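Local coordinates for ribose 5-phosphate isomerase, putative (Trypanosoma brucei brucei, PDB 6FXS), which probably interconverts ribose 5-phosphate and ribulose 5-phosphate as a sugar-phosphate isomerase, at residues D83-S96 and D124-G136. Sequence-based numbering, arbitrary orientation.
Sequences DVGILVCGSGIGMS and DANVVCLGERTTG
Where strand 84-89 ends, G90-G92 turns back over the tip of strand 127-131 so closely that the CA atoms of S91 and G131 come within 3.7 Å. Glycine suits both sides: the bare CA of G131 sits against G90 O at 3.1 Å, and G92, its CA close to L130 O, has a positive phi (99°) that glycine takes readily. The bonding continues past the strands, C89 O accepting from E132 N and G90 O from R133 N (2.8 Å), the latter on a lone pair. A water joins S91 O to T134 OG1, while S91 OG accepts from I93 N in an ST turn at the start of helix 93-100.

Before this turn the strands run parallel, 13° apart, tied by five backbone bonds from G85 N to N126 O through C89 N to L130 O. On one face branched aliphatics fill the space: I86 lies alongside V128, CG1 to CG1 at 3.6 Å, and its CG2 meets L130 CD1. On the other, L87 CD1 rests on V127 CG1, and the compact C129 packs against the first turn of helix 93-100. With its sulfur anti to the carbonyl carbon (chi1 -58°), SG reaches S96 CA at 3.5 Å and M95 CB at 4.0 Å. Beyond the turn, R133 NH1 makes a salt bridge to OE2 of its neighbour E132 at 3.1 Å, on the syn lone pair.

These are adjacent strands of a Rossmann-like parallel sheet, 84-89 in the middle of five and 127-131 next to it, flanked by 23-29 and 107-109 respectively. V128 and L130 face helix 137-149, L87 faces helix 66-78, and V139 of the second subunit packs on T134.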
ATOM      1  N   ASP B  83     -15.317   6.441 -23.227  1.00 23.48           N
ATOM      2  CA  ASP B  83     -14.619   7.595 -22.608  1.00 23.23           C
ATOM      3  C   ASP B  83     -13.488   7.211 -21.626  1.00 21.73           C
ATOM      4  O   ASP B  83     -12.539   7.926 -21.537  1.00 21.09           O
ATOM      5  CB  ASP B  83     -15.592   8.484 -21.897  1.00 25.56           C
ATOM      6  CG  ASP B  83     -16.714   8.959 -22.855  1.00 30.57           C
ATOM      7  OD1 ASP B  83     -16.384   9.677 -23.780  1.00 41.06           O
ATOM      8  OD2 ASP B  83     -17.862   8.542 -22.745  1.00 33.39           O
ATOM      9  N   VAL B  84     -13.655   6.143 -20.893  1.00 20.77           N
ATOM     10  CA  VAL B  84     -12.708   5.723 -19.821  1.00 21.82           C
ATOM     11  C   VAL B  84     -12.640   4.214 -19.879  1.00 21.53           C
ATOM     12  O   VAL B  84     -13.671   3.565 -20.221  1.00 22.46           O
ATOM     13  CB  VAL B  84     -13.229   6.034 -18.392  1.00 22.88           C
ATOM     14  CG1 VAL B  84     -12.113   5.821 -17.348  1.00 26.44           C
ATOM     15  CG2 VAL B  84     -13.732   7.449 -18.258  1.00 25.14           C
ATOM     16  N   GLY B  85     -11.454   3.655 -19.543  1.00 17.75           N
ATOM     17  CA  GLY B  85     -11.270   2.239 -19.311  1.00 17.62           C
ATOM     18  C   GLY B  85     -10.929   1.762 -17.941  1.00 18.59           C
ATOM     19  O   GLY B  85     -10.281   2.523 -17.120  1.00 20.23           O
ATOM     20  N   ILE B  86     -11.330   0.542 -17.602  1.00 17.85           N
ATOM     21  CA  ILE B  86     -10.935  -0.085 -16.323  1.00 18.73           C
ATOM     22  C   ILE B  86     -10.443  -1.474 -16.691  1.00 23.65           C
ATOM     23  O   ILE B  86     -11.147  -2.225 -17.422  1.00 20.00           O
ATOM     24  CB  ILE B  86     -12.096  -0.149 -15.303  1.00 19.12           C
ATOM     25  CG1 ILE B  86     -12.547   1.259 -14.905  1.00 19.58           C
ATOM     26  CG2 ILE B  86     -11.703  -0.938 -14.078  1.00 18.93           C
ATOM     27  CD1 ILE B  86     -13.862   1.358 -14.193  1.00 21.55           C
ATOM     28  N   LEU B  87      -9.230  -1.822 -16.256  1.00 21.01           N
ATOM     29  CA  LEU B  87      -8.645  -3.148 -16.491  1.00 18.75           C
ATOM     30  C   LEU B  87      -8.261  -3.766 -15.156  1.00 21.17           C
ATOM     31  O   LEU B  87      -7.589  -3.108 -14.312  1.00 15.32           O
ATOM     32  CB  LEU B  87      -7.474  -3.071 -17.445  1.00 20.10           C
ATOM     33  CG  LEU B  87      -7.817  -2.528 -18.847  1.00 21.15           C
ATOM     34  CD1 LEU B  87      -6.530  -2.318 -19.590  1.00 22.47           C
ATOM     35  CD2 LEU B  87      -8.655  -3.620 -19.567  1.00 23.71           C
ATOM     36  N   VAL B  88      -8.696  -5.020 -14.968  1.00 20.28           N
ATOM     37  CA  VAL B  88      -8.448  -5.794 -13.779  1.00 21.64           C
ATOM     38  C   VAL B  88      -7.736  -7.120 -14.089  1.00 24.45           C
ATOM     39  O   VAL B  88      -8.301  -7.988 -14.781  1.00 21.29           O
ATOM     40  CB  VAL B  88      -9.728  -6.146 -13.030  1.00 21.65           C
ATOM     41  CG1 VAL B  88      -9.355  -6.800 -11.703  1.00 24.13           C
ATOM     42  CG2 VAL B  88     -10.549  -4.920 -12.733  1.00 24.38           C
ATOM     43  N   CYS B  89      -6.526  -7.296 -13.559  1.00 25.66           N
ATOM     44  CA  CYS B  89      -5.808  -8.591 -13.605  1.00 24.67           C
ATOM     45  C   CYS B  89      -5.324  -8.819 -12.168  1.00 21.78           C
ATOM     46  O   CYS B  89      -5.824  -8.209 -11.208  1.00 22.29           O
ATOM     47  CB  CYS B  89      -4.682  -8.603 -14.681  1.00 27.08           C
ATOM     48  SG  CYS B  89      -3.046  -7.652 -14.510  1.00 27.70           S
ATOM     49  N   GLY B  90      -4.393  -9.725 -12.000  1.00 20.01           N
ATOM     50  CA  GLY B  90      -3.911 -10.080 -10.697  1.00 18.55           C
ATOM     51  C   GLY B  90      -3.306  -8.871  -9.963  1.00 17.96           C
ATOM     52  O   GLY B  90      -3.705  -8.593  -8.847  1.00 18.29           O
ATOM     53  N   SER B  91      -2.356  -8.203 -10.601  1.00 18.33           N
ATOM     54  CA  SER B  91      -1.627  -7.073 -10.023  1.00 21.37           C
ATOM     55  C   SER B  91      -1.913  -5.721 -10.680  1.00 20.74           C
ATOM     56  O   SER B  91      -1.641  -4.660 -10.101  1.00 21.31           O
ATOM     57  CB  SER B  91      -0.146  -7.398 -10.141  1.00 22.53           C
ATOM     58  OG  SER B  91       0.262  -7.074 -11.426  1.00 20.60           O
ATOM     59  N   GLY B  92      -2.453  -5.712 -11.901  1.00 18.19           N
ATOM     60  CA  GLY B  92      -2.638  -4.429 -12.623  1.00 18.40           C
ATOM     61  C   GLY B  92      -1.537  -4.163 -13.633  1.00 19.05           C
ATOM     62  O   GLY B  92      -1.743  -3.435 -14.585  1.00 17.17           O
ATOM     63  N   ILE B  93      -0.366  -4.767 -13.424  1.00 18.32           N
ATOM     64  CA  ILE B  93       0.849  -4.430 -14.166  1.00 17.57           C
ATOM     65  C   ILE B  93       0.767  -4.838 -15.641  1.00 16.20           C
ATOM     66  O   ILE B  93       1.098  -4.060 -16.512  1.00 17.31           O
ATOM     67  CB  ILE B  93       2.107  -5.064 -13.478  1.00 17.51           C
ATOM     68  CG1 ILE B  93       2.306  -4.365 -12.110  1.00 19.38           C
ATOM     69  CG2 ILE B  93       3.317  -4.924 -14.318  1.00 19.10           C
ATOM     70  CD1 ILE B  93       3.227  -5.162 -11.199  1.00 21.43           C
ATOM     71  N   GLY B  94       0.417  -6.082 -15.922  1.00 16.34           N
ATOM     72  CA  GLY B  94       0.318  -6.536 -17.321  1.00 17.30           C
ATOM     73  C   GLY B  94      -0.689  -5.713 -18.077  1.00 15.89           C
ATOM     74  O   GLY B  94      -0.372  -5.293 -19.173  1.00 17.54           O
ATOM     75  N   MET B  95      -1.821  -5.420 -17.461  1.00 17.12           N
ATOM     76  CA  MET B  95      -2.857  -4.540 -18.058  1.00 20.59           C
ATOM     77  C   MET B  95      -2.246  -3.159 -18.390  1.00 22.53           C
ATOM     78  O   MET B  95      -2.453  -2.625 -19.491  1.00 19.93           O
ATOM     79  CB  MET B  95      -4.043  -4.354 -17.105  1.00 20.94           C
ATOM     80  CG  MET B  95      -4.970  -5.591 -16.936  1.00 25.32           C
ATOM     81  SD  MET B  95      -5.543  -6.191 -18.569  1.00 24.84           S
ATOM     82  CE  MET B  95      -6.961  -7.072 -17.950  1.00 26.58           C
ATOM     83  N   SER B  96      -1.495  -2.567 -17.440  1.00 19.06           N
ATOM     84  CA  SER B  96      -0.953  -1.250 -17.694  1.00 19.47           C
ATOM     85  C   SER B  96       0.093  -1.276 -18.763  1.00 16.14           C
ATOM     86  O   SER B  96       0.118  -0.405 -19.622  1.00 17.72           O
ATOM     87  CB  SER B  96      -0.475  -0.575 -16.428  1.00 22.83           C
ATOM     88  OG  SER B  96       0.803  -0.925 -16.138  1.00 27.98           O
ATOM     89  N   ASP B 124      -3.914  12.925 -16.609  1.00 13.98           N
ATOM     90  CA  ASP B 124      -5.213  12.823 -17.313  1.00 16.80           C
ATOM     91  C   ASP B 124      -5.438  11.387 -17.797  1.00 16.20           C
ATOM     92  O   ASP B 124      -5.711  11.142 -18.965  1.00 17.61           O
ATOM     93  CB  ASP B 124      -5.223  13.750 -18.495  1.00 15.90           C
ATOM     94  CG  ASP B 124      -6.644  13.998 -19.082  1.00 16.57           C
ATOM     95  OD1 ASP B 124      -7.679  13.750 -18.463  1.00 14.57           O
ATOM     96  OD2 ASP B 124      -6.656  14.512 -20.184  1.00 15.69           O
ATOM     97  N   ALA B 125      -5.201  10.461 -16.918  1.00 14.79           N
ATOM     98  CA  ALA B 125      -5.231   9.065 -17.263  1.00 16.15           C
ATOM     99  C   ALA B 125      -6.691   8.722 -17.769  1.00 16.02           C
ATOM    100  O   ALA B 125      -7.691   9.141 -17.159  1.00 16.30           O
ATOM    101  CB  ALA B 125      -4.840   8.197 -16.085  1.00 14.42           C
ATOM    102  N   ASN B 126      -6.727   7.959 -18.849  1.00 17.28           N
ATOM    103  CA  ASN B 126      -7.989   7.495 -19.457  1.00 18.91           C
ATOM    104  C   ASN B 126      -8.301   5.976 -19.256  1.00 18.46           C
ATOM    105  O   ASN B 126      -9.373   5.519 -19.642  1.00 17.86           O
ATOM    106  CB  ASN B 126      -8.105   7.982 -20.941  1.00 18.51           C
ATOM    107  CG  ASN B 126      -6.935   7.635 -21.797  1.00 18.54           C
ATOM    108  OD1 ASN B 126      -6.103   6.741 -21.462  1.00 18.28           O
ATOM    109  ND2 ASN B 126      -6.858   8.284 -22.960  1.00 17.07           N
ATOM    110  N   VAL B 127      -7.366   5.197 -18.687  1.00 16.40           N
ATOM    111  CA  VAL B 127      -7.545   3.835 -18.302  1.00 16.71           C
ATOM    112  C   VAL B 127      -6.905   3.653 -16.880  1.00 17.05           C
ATOM    113  O   VAL B 127      -5.797   4.140 -16.646  1.00 15.78           O
ATOM    114  CB  VAL B 127      -6.871   2.859 -19.297  1.00 18.31           C
ATOM    115  CG1 VAL B 127      -7.019   1.411 -18.861  1.00 18.31           C
ATOM    116  CG2 VAL B 127      -7.424   3.069 -20.708  1.00 19.28           C
ATOM    117  N   VAL B 128      -7.658   3.101 -15.937  1.00 16.02           N
ATOM    118  CA  VAL B 128      -7.151   2.724 -14.615  1.00 20.45           C
ATOM    119  C   VAL B 128      -6.917   1.206 -14.577  1.00 20.72           C
ATOM    120  O   VAL B 128      -7.788   0.424 -15.014  1.00 19.13           O
ATOM    121  CB  VAL B 128      -8.067   3.194 -13.482  1.00 17.92           C
ATOM    122  CG1 VAL B 128      -9.459   2.582 -13.573  1.00 21.08           C
ATOM    123  CG2 VAL B 128      -7.428   2.906 -12.132  1.00 16.94           C
ATOM    124  N   CYS B 129      -5.758   0.773 -14.071  1.00 18.30           N
ATOM    125  CA  CYS B 129      -5.456  -0.650 -14.021  1.00 16.56           C
ATOM    126  C   CYS B 129      -5.341  -1.046 -12.569  1.00 18.55           C
ATOM    127  O   CYS B 129      -4.779  -0.263 -11.704  1.00 15.52           O
ATOM    128  CB  CYS B 129      -4.154  -0.924 -14.759  1.00 17.38           C
ATOM    129  SG  CYS B 129      -4.130  -0.409 -16.483  1.00 21.13           S
ATOM    130  N   LEU B 130      -5.957  -2.184 -12.255  1.00 15.60           N
ATOM    131  CA  LEU B 130      -6.187  -2.643 -10.880  1.00 16.60           C
ATOM    132  C   LEU B 130      -5.771  -4.087 -10.683  1.00 15.78           C
ATOM    133  O   LEU B 130      -5.831  -4.902 -11.658  1.00 16.07           O
ATOM    134  CB  LEU B 130      -7.649  -2.536 -10.564  1.00 18.94           C
ATOM    135  CG  LEU B 130      -8.224  -1.115 -10.792  1.00 20.38           C
ATOM    136  CD1 LEU B 130      -9.719  -1.221 -10.615  1.00 21.33           C
ATOM    137  CD2 LEU B 130      -7.653  -0.184  -9.767  1.00 20.37           C
ATOM    138  N   GLY B 131      -5.374  -4.403  -9.452  1.00 16.12           N
ATOM    139  CA  GLY B 131      -5.001  -5.770  -9.083  1.00 16.33           C
ATOM    140  C   GLY B 131      -6.007  -6.380  -8.133  1.00 17.72           C
ATOM    141  O   GLY B 131      -6.167  -5.910  -6.991  1.00 17.49           O
ATOM    142  N   GLU B 132      -6.682  -7.417  -8.608  1.00 18.26           N
ATOM    143  CA  GLU B 132      -7.581  -8.200  -7.792  1.00 21.45           C
ATOM    144  C   GLU B 132      -6.820  -8.991  -6.708  1.00 18.84           C
ATOM    145  O   GLU B 132      -7.326  -9.187  -5.641  1.00 18.75           O
ATOM    146  CB  GLU B 132      -8.391  -9.199  -8.745  1.00 25.54           C
ATOM    147  CG  GLU B 132      -9.326 -10.140  -8.046  1.00 28.70           C
ATOM    148  CD  GLU B 132      -8.643 -11.398  -7.457  1.00 30.33           C
ATOM    149  OE1 GLU B 132      -7.546 -11.731  -7.937  1.00 30.64           O
ATOM    150  OE2 GLU B 132      -9.175 -11.966  -6.462  1.00 29.53           O
ATOM    151  N   ARG B 133      -5.592  -9.410  -6.986  1.00 18.44           N
ATOM    152  CA  ARG B 133      -4.811 -10.177  -5.993  1.00 20.67           C
ATOM    153  C   ARG B 133      -4.172  -9.287  -4.916  1.00 18.36           C
ATOM    154  O   ARG B 133      -3.831  -9.752  -3.827  1.00 19.03           O
ATOM    155  CB  ARG B 133      -3.732 -10.977  -6.705  1.00 23.71           C
ATOM    156  CG  ARG B 133      -4.108 -12.138  -7.666  1.00 29.86           C
ATOM    157  CD  ARG B 133      -5.355 -12.926  -7.258  1.00 32.23           C
ATOM    158  NE  ARG B 133      -5.138 -13.976  -6.357  1.00 39.30           N
ATOM    159  CZ  ARG B 133      -6.076 -14.666  -5.711  1.00 35.65           C
ATOM    160  NH1 ARG B 133      -7.393 -14.456  -5.872  1.00 31.94           N
ATOM    161  NH2 ARG B 133      -5.653 -15.608  -4.914  1.00 32.95           N
ATOM    162  N   THR B 134      -3.983  -8.024  -5.241  1.00 18.20           N
ATOM    163  CA  THR B 134      -3.230  -7.093  -4.350  1.00 18.11           C
ATOM    164  C   THR B 134      -4.126  -6.196  -3.551  1.00 17.84           C
ATOM    165  O   THR B 134      -3.867  -5.902  -2.369  1.00 16.49           O
ATOM    166  CB  THR B 134      -2.332  -6.155  -5.175  1.00 17.08           C
ATOM    167  OG1 THR B 134      -3.083  -5.563  -6.274  1.00 18.94           O
ATOM    168  CG2 THR B 134      -1.246  -6.894  -5.714  1.00 16.18           C
ATOM    169  N   THR B 135      -5.192  -5.712  -4.189  1.00 18.09           N
ATOM    170  CA  THR B 135      -5.954  -4.579  -3.593  1.00 16.56           C
ATOM    171  C   THR B 135      -7.359  -5.070  -3.133  1.00 17.90           C
ATOM    172  O   THR B 135      -8.097  -5.684  -3.944  1.00 17.73           O
ATOM    173  CB  THR B 135      -6.079  -3.471  -4.617  1.00 19.20           C
ATOM    174  OG1 THR B 135      -4.770  -3.100  -5.121  1.00 18.93           O
ATOM    175  CG2 THR B 135      -6.734  -2.261  -3.998  1.00 19.09           C
ATOM    176  N   GLY B 136      -7.749  -4.739  -1.899  1.00 16.56           N
ATOM    177  CA  GLY B 136      -8.964  -5.276  -1.318  1.00 17.19           C
ATOM    178  C   GLY B 136     -10.199  -4.527  -1.866  1.00 19.60           C
ATOM    179  O   GLY B 136     -10.057  -3.458  -2.482  1.00 16.70           O
TER
HETATM  180  O   HOH W   1      -2.015  -3.599  -7.712  1.00 15.29           O